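Local coordinates for protein 6-phosphogluconolactonase (PDB 3CSS) that probably hydrolyses 6-phosphogluconolactone to 6-phosphogluconate, the second step of the oxidative stage of the pentose phosphate pathway, at residues N225-G230 with P239-R244; A220-N225 with A261-C266. One frame throughout, in Å; residues are numbered along the deposited sequence.

Contact 1 (N225-G230 with P239-R244); sequences NWVVRG and PLPVSR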
loop_
_atom_site.group_PDB
_atom_site.type_symbol
_atom_site.label_atom_id
_atom_site.label_comp_id
_atom_site.label_asym_id
_atom_site.label_seq_id
_atom_site.Cartn_x
_atom_site.Cartn_y
_atom_site.Cartn_z
ATOM N N ASN A 225 5.042 -10.510 -14.490
ATOM C CA ASN A 225 6.250 -11.317 -14.340
ATOM C C ASN A 225 7.513 -10.481 -14.515
ATOM O O ASN A 225 8.453 -10.645 -13.770
ATOM C CB ASN A 225 6.214 -12.505 -15.302
ATOM C CG ASN A 225 7.412 -13.442 -15.142
ATOM O OD1 ASN A 225 8.110 -13.718 -16.110
ATOM N ND2 ASN A 225 7.639 -13.939 -13.927
ATOM N N TRP A 226 7.530 -9.555 -15.476
ATOM C CA TRP A 226 8.726 -8.746 -15.685
ATOM C C TRP A 226 9.004 -7.857 -14.487
ATOM O O TRP A 226 10.155 -7.521 -14.186
ATOM C CB TRP A 226 8.592 -7.901 -16.948
ATOM C CG TRP A 226 7.691 -6.685 -16.882
ATOM C CD1 TRP A 226 6.357 -6.639 -17.186
ATOM C CD2 TRP A 226 8.060 -5.353 -16.507
ATOM N NE1 TRP A 226 5.883 -5.380 -17.038
ATOM C CE2 TRP A 226 6.893 -4.557 -16.616
ATOM C CE3 TRP A 226 9.242 -4.753 -16.062
ATOM C CZ2 TRP A 226 6.883 -3.194 -16.319
ATOM C CZ3 TRP A 226 9.229 -3.397 -15.796
ATOM C CH2 TRP A 226 8.065 -2.638 -15.918
ATOM N N VAL A 227 7.926 -7.453 -13.819
ATOM C CA VAL A 227 8.051 -6.632 -12.612
ATOM C C VAL A 227 8.692 -7.445 -11.497
ATOM O O VAL A 227 9.636 -7.011 -10.825
ATOM C CB VAL A 227 6.667 -6.098 -12.173
ATOM C CG1 VAL A 227 6.811 -5.268 -10.891
ATOM C CG2 VAL A 227 5.992 -5.291 -13.337
ATOM N N VAL A 228 8.146 -8.628 -11.261
ATOM C CA VAL A 228 8.692 -9.502 -10.233
ATOM C C VAL A 228 10.180 -9.799 -10.500
ATOM O O VAL A 228 11.033 -9.654 -9.611
ATOM C CB VAL A 228 7.871 -10.827 -10.231
ATOM C CG1 VAL A 228 8.558 -11.877 -9.370
ATOM C CG2 VAL A 228 6.440 -10.600 -9.738
ATOM N N ARG A 229 10.512 -10.186 -11.723
ATOM C CA ARG A 229 11.900 -10.525 -12.018
ATOM C C ARG A 229 12.821 -9.298 -11.930
ATOM O O ARG A 229 13.999 -9.431 -11.535
ATOM C CB ARG A 229 12.003 -11.258 -13.355
ATOM C CG ARG A 229 11.543 -12.701 -13.239
ATOM C CD ARG A 229 11.597 -13.421 -14.555
ATOM N NE ARG A 229 10.718 -12.783 -15.526
ATOM C CZ ARG A 229 11.152 -12.020 -16.520
ATOM N NH1 ARG A 229 12.450 -11.776 -16.649
ATOM N NH2 ARG A 229 10.278 -11.490 -17.370
ATOM N N GLY A 230 12.285 -8.115 -12.249
ATOM C CA GLY A 230 13.045 -6.865 -12.173
ATOM C C GLY A 230 13.281 -6.394 -10.750
ATOM O O GLY A 230 14.264 -5.706 -10.466
ATOM N N PRO A 239 13.810 -4.772 -18.601
ATOM C CA PRO A 239 13.113 -3.543 -18.159
ATOM C C PRO A 239 13.042 -3.472 -16.635
ATOM O O PRO A 239 12.752 -4.476 -15.968
ATOM C CB PRO A 239 11.696 -3.675 -18.748
ATOM C CG PRO A 239 11.568 -5.064 -19.134
ATOM C CD PRO A 239 12.905 -5.709 -19.291
ATOM N N LEU A 240 13.322 -2.291 -16.101
ATOM C CA LEU A 240 13.525 -2.107 -14.655
ATOM C C LEU A 240 12.303 -1.405 -14.051
ATOM O O LEU A 240 11.992 -0.248 -14.411
ATOM C CB LEU A 240 14.823 -1.328 -14.406
ATOM C CG LEU A 240 15.308 -1.220 -12.948
ATOM C CD1 LEU A 240 16.819 -1.027 -12.890
ATOM C CD2 LEU A 240 14.590 -0.094 -12.199
ATOM N N PRO A 241 11.578 -2.106 -13.151
ATOM C CA PRO A 241 10.336 -1.528 -12.605
ATOM C C PRO A 241 10.611 -0.514 -11.513
ATOM O O PRO A 241 11.571 -0.677 -10.757
ATOM C CB PRO A 241 9.615 -2.752 -12.008
ATOM C CG PRO A 241 10.716 -3.647 -11.572
ATOM C CD PRO A 241 11.837 -3.463 -12.615
ATOM N N VAL A 242 9.773 0.517 -11.413
ATOM C CA VAL A 242 9.943 1.515 -10.380
ATOM C C VAL A 242 9.894 0.844 -8.979
ATOM O O VAL A 242 10.604 1.277 -8.046
ATOM C CB VAL A 242 8.924 2.679 -10.537
ATOM C CG1 VAL A 242 7.558 2.204 -10.157
ATOM C CG2 VAL A 242 9.366 3.914 -9.738
ATOM N N SER A 243 9.170 -0.281 -8.881
ATOM C CA SER A 243 9.054 -0.994 -7.603
ATOM C C SER A 243 10.335 -1.713 -7.121
ATOM O O SER A 243 10.365 -2.246 -6.005
ATOM C CB SER A 243 7.862 -1.953 -7.647
ATOM O OG SER A 243 8.013 -2.857 -8.716
ATOM N N ARG A 244 11.414 -1.675 -7.917
ATOM C CA ARG A 244 12.720 -2.133 -7.451
ATOM C C ARG A 244 13.185 -1.401 -6.179
ATOM O O ARG A 244 14.048 -1.920 -5.461
ATOM C CB ARG A 244 13.764 -2.044 -8.560
ATOM C CG ARG A 244 15.072 -2.741 -8.234
ATOM C CD ARG A 244 16.067 -2.748 -9.392
ATOM N NE ARG A 244 17.373 -3.274 -8.953
ATOM C CZ ARG A 244 17.705 -4.557 -8.863
ATOM N NH1 ARG A 244 16.861 -5.516 -9.181
ATOM N NH2 ARG A 244 18.923 -4.888 -8.461
HETATM O O HOH W 1 12.292 -7.258 -15.962
#
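Pro241 sits in the angle between Gly230 and the side chains of Trp226 and Val227, and the contact is tightest there. Its CD lies 3.6 Å from Gly230 CA, and the bare CA of that glycine lets the proline ring come this close to the helix backbone. CB of Pro241 turns to Val227 CG1 at 3.9 Å and meets Trp226 CZ3 at the same separation. With CG1 of Val227 anti to the backbone N (chi1 179°), that methyl also reaches Ser243 OG, which in the conformer given bonds to Gly167 O. The other methyl, CG2, rests over the centre of one face of the Trp226 ring, 3.5 Å above its plane.

Toward solvent the packing thins. Pro239, which follows a cis peptide bond, brings its O to the edge of the indole, 3.5 Å from Trp226 CE3, while its CB touches the same ring carbon. Here a water bridges the backbone, donating to Trp226 O and to Pro239 O.

At the far end Arg244, extended from CG to NE, lays its guanidinium edge against Gly230 O; NH1 donates over 2.9 Å, the acceptor almost in the guanidinium plane. NH1 also binds Ser233 O, so one nitrogen ties down two carbonyls near the helix end. The contact thus folds the loop leading to strand 252-257 back onto helix 225-232, with Phe163 touching Val227 and Ser243, and Ser165 O accepting from Trp226 NE1.

Contact 2 (A220-N225 with A261-C266); sequences AGKDKN and AGEGVC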
loop_
_atom_site.group_PDB
_atom_site.type_symbol
_atom_site.label_atom_id
_atom_site.label_comp_id
_atom_site.label_asym_id
_atom_site.label_seq_id
_atom_site.Cartn_x
_atom_site.Cartn_y
_atom_site.Cartn_z
ATOM N N ALA A 220 -0.810 -10.982 -9.150
ATOM C CA ALA A 220 -1.229 -12.090 -9.991
ATOM C C ALA A 220 -1.279 -11.634 -11.450
ATOM O O ALA A 220 -1.709 -10.514 -11.743
ATOM C CB ALA A 220 -2.583 -12.593 -9.534
ATOM N N GLY A 221 -0.838 -12.518 -12.341
ATOM C CA GLY A 221 -0.885 -12.314 -13.789
ATOM C C GLY A 221 0.471 -12.371 -14.471
ATOM O O GLY A 221 1.471 -11.849 -13.979
ATOM N N LYS A 222 0.507 -12.995 -15.638
ATOM C CA LYS A 222 1.739 -13.057 -16.435
ATOM C C LYS A 222 2.252 -11.657 -16.742
ATOM O O LYS A 222 3.464 -11.452 -16.886
ATOM C CB LYS A 222 1.502 -13.795 -17.761
ATOM C CG LYS A 222 2.699 -14.610 -18.259
ATOM C CD LYS A 222 4.013 -13.833 -18.429
ATOM C CE LYS A 222 5.166 -14.701 -17.985
ATOM N NZ LYS A 222 4.733 -15.521 -16.810
ATOM N N ASP A 223 1.340 -10.694 -16.857
ATOM C CA ASP A 223 1.751 -9.338 -17.174
ATOM C C ASP A 223 2.519 -8.649 -16.057
ATOM O O ASP A 223 3.006 -7.544 -16.251
ATOM C CB ASP A 223 0.586 -8.457 -17.669
ATOM C CG ASP A 223 -0.498 -8.243 -16.646
ATOM O OD1 ASP A 223 -0.418 -8.756 -15.516
ATOM O OD2 ASP A 223 -1.481 -7.555 -16.999
ATOM N N LYS A 224 2.623 -9.292 -14.890
ATOM C CA LYS A 224 3.459 -8.789 -13.803
ATOM C C LYS A 224 4.806 -9.469 -13.685
ATOM O O LYS A 224 5.611 -9.083 -12.806
ATOM C CB LYS A 224 2.816 -9.010 -12.439
ATOM C CG LYS A 224 1.383 -8.877 -12.371
ATOM C CD LYS A 224 0.968 -7.537 -12.511
ATOM C CE LYS A 224 -0.333 -7.473 -11.753
ATOM N NZ LYS A 224 -1.084 -6.308 -12.020
ATOM N N ASN A 225 5.042 -10.510 -14.490
ATOM C CA ASN A 225 6.250 -11.317 -14.340
ATOM C C ASN A 225 7.513 -10.481 -14.515
ATOM O O ASN A 225 8.453 -10.645 -13.770
ATOM C CB ASN A 225 6.214 -12.505 -15.302
ATOM C CG ASN A 225 7.412 -13.442 -15.142
ATOM O OD1 ASN A 225 8.110 -13.718 -16.110
ATOM N ND2 ASN A 225 7.639 -13.939 -13.927
ATOM N N ALA A 261 2.639 -14.595 -12.521
ATOM C CA ALA A 261 3.481 -13.530 -11.923
ATOM C C ALA A 261 4.830 -14.065 -11.432
ATOM O O ALA A 261 5.861 -13.414 -11.565
ATOM C CB ALA A 261 2.749 -12.780 -10.786
ATOM N N GLY A 262 4.815 -15.298 -10.919
ATOM C CA GLY A 262 6.021 -15.920 -10.387
ATOM C C GLY A 262 6.811 -16.803 -11.335
ATOM O O GLY A 262 7.751 -17.470 -10.886
ATOM N N GLU A 263 6.465 -16.818 -12.629
ATOM C CA GLU A 263 7.116 -17.714 -13.599
ATOM C C GLU A 263 8.638 -17.551 -13.589
ATOM O O GLU A 263 9.158 -16.432 -13.648
ATOM C CB GLU A 263 6.563 -17.496 -15.012
ATOM C CG GLU A 263 7.089 -18.500 -16.057
ATOM C CD GLU A 263 6.191 -18.640 -17.292
ATOM O OE1 GLU A 263 5.194 -17.894 -17.437
ATOM O OE2 GLU A 263 6.484 -19.528 -18.123
ATOM N N GLY A 264 9.350 -18.676 -13.452
ATOM C CA GLY A 264 10.807 -18.663 -13.482
ATOM C C GLY A 264 11.534 -18.337 -12.185
ATOM O O GLY A 264 12.754 -18.513 -12.102
ATOM N N VAL A 265 10.825 -17.866 -11.164
ATOM C CA VAL A 265 11.495 -17.457 -9.923
ATOM C C VAL A 265 11.970 -18.622 -9.059
ATOM O O VAL A 265 13.134 -18.676 -8.642
ATOM C CB VAL A 265 10.584 -16.541 -9.086
ATOM C CG1 VAL A 265 11.203 -16.282 -7.704
ATOM C CG2 VAL A 265 10.341 -15.257 -9.845
ATOM N N CYS A 266 11.085 -19.575 -8.803
ATOM C CA CYS A 266 11.379 -20.599 -7.832
ATOM C C CYS A 266 11.910 -21.855 -8.490
ATOM O O CYS A 266 11.688 -22.116 -9.686
ATOM C CB CYS A 266 10.146 -20.897 -6.976
ATOM S SG CYS A 266 9.705 -19.535 -5.896
#
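Ala261 comes closest to the loop at Asn225, their CA atoms 4.3 Å apart, and its small side chain fits against the turn ahead of the helix. Its CB packs 3.6 Å from Gly221 O and also touches CB of Lys224. The carbonyl of Ala261 faces Asn225, whose amide ND2 donates to Ala261 O over 3.0 Å in a nearly straight bond (173°). That oxygen lies in the amide plane, although the nitrogen stands well above the carbonyl plane.

Past Gly262, the backbone presents a second acceptor: Glu263 O takes the same ND2 at 2.9 Å, this time on a lone pair in its carbonyl plane. Chi1 of -177°, setting CG opposite the backbone N, brings ND2 within reach of both oxygens; in the conformer given, Arg229 NE donates to OD1 from above the amide plane, which would help fix its rotation. The Glu263 side chain runs out, extended beyond CG, to a salt bridge with Lys222 NZ on the exposed side. The modelled NZ to OE1 separation is very short and Lys222 has two conformers, so its exact length is doubtful; in the same conformer NZ also bonds Gly260 O.

Farther along, the Val265 side chain touches Val228 and Leu232. Asp258 OD2 accepts from the backbone N of both Gly221 and Ala261, joining the loops that follow the adjacent parallel strands 214-219 and 252-257, beside the start of helix 225-232.

In the fold
From the N terminus, the chain reaches both contacts late, after most of the mixed sheet has been laid down. Strand 214-219 leads into 220-225, the first half of contact 2, and Asn225, shared by both contacts, begins helix 225-232. Contact 1 closes the shorter loop, bringing 239-244 back to that helix; the chain next forms strand 252-257 and returns at 261-266 to close contact 2. The smaller loop therefore lies wholly within the larger, with no crossing. Their centres are about 10 Å apart, and Val228 joins them by packing on Ala261 and Val265. Together they fasten this strand-helix-strand crossover, its connecting loop and the C-terminal tail around one helix.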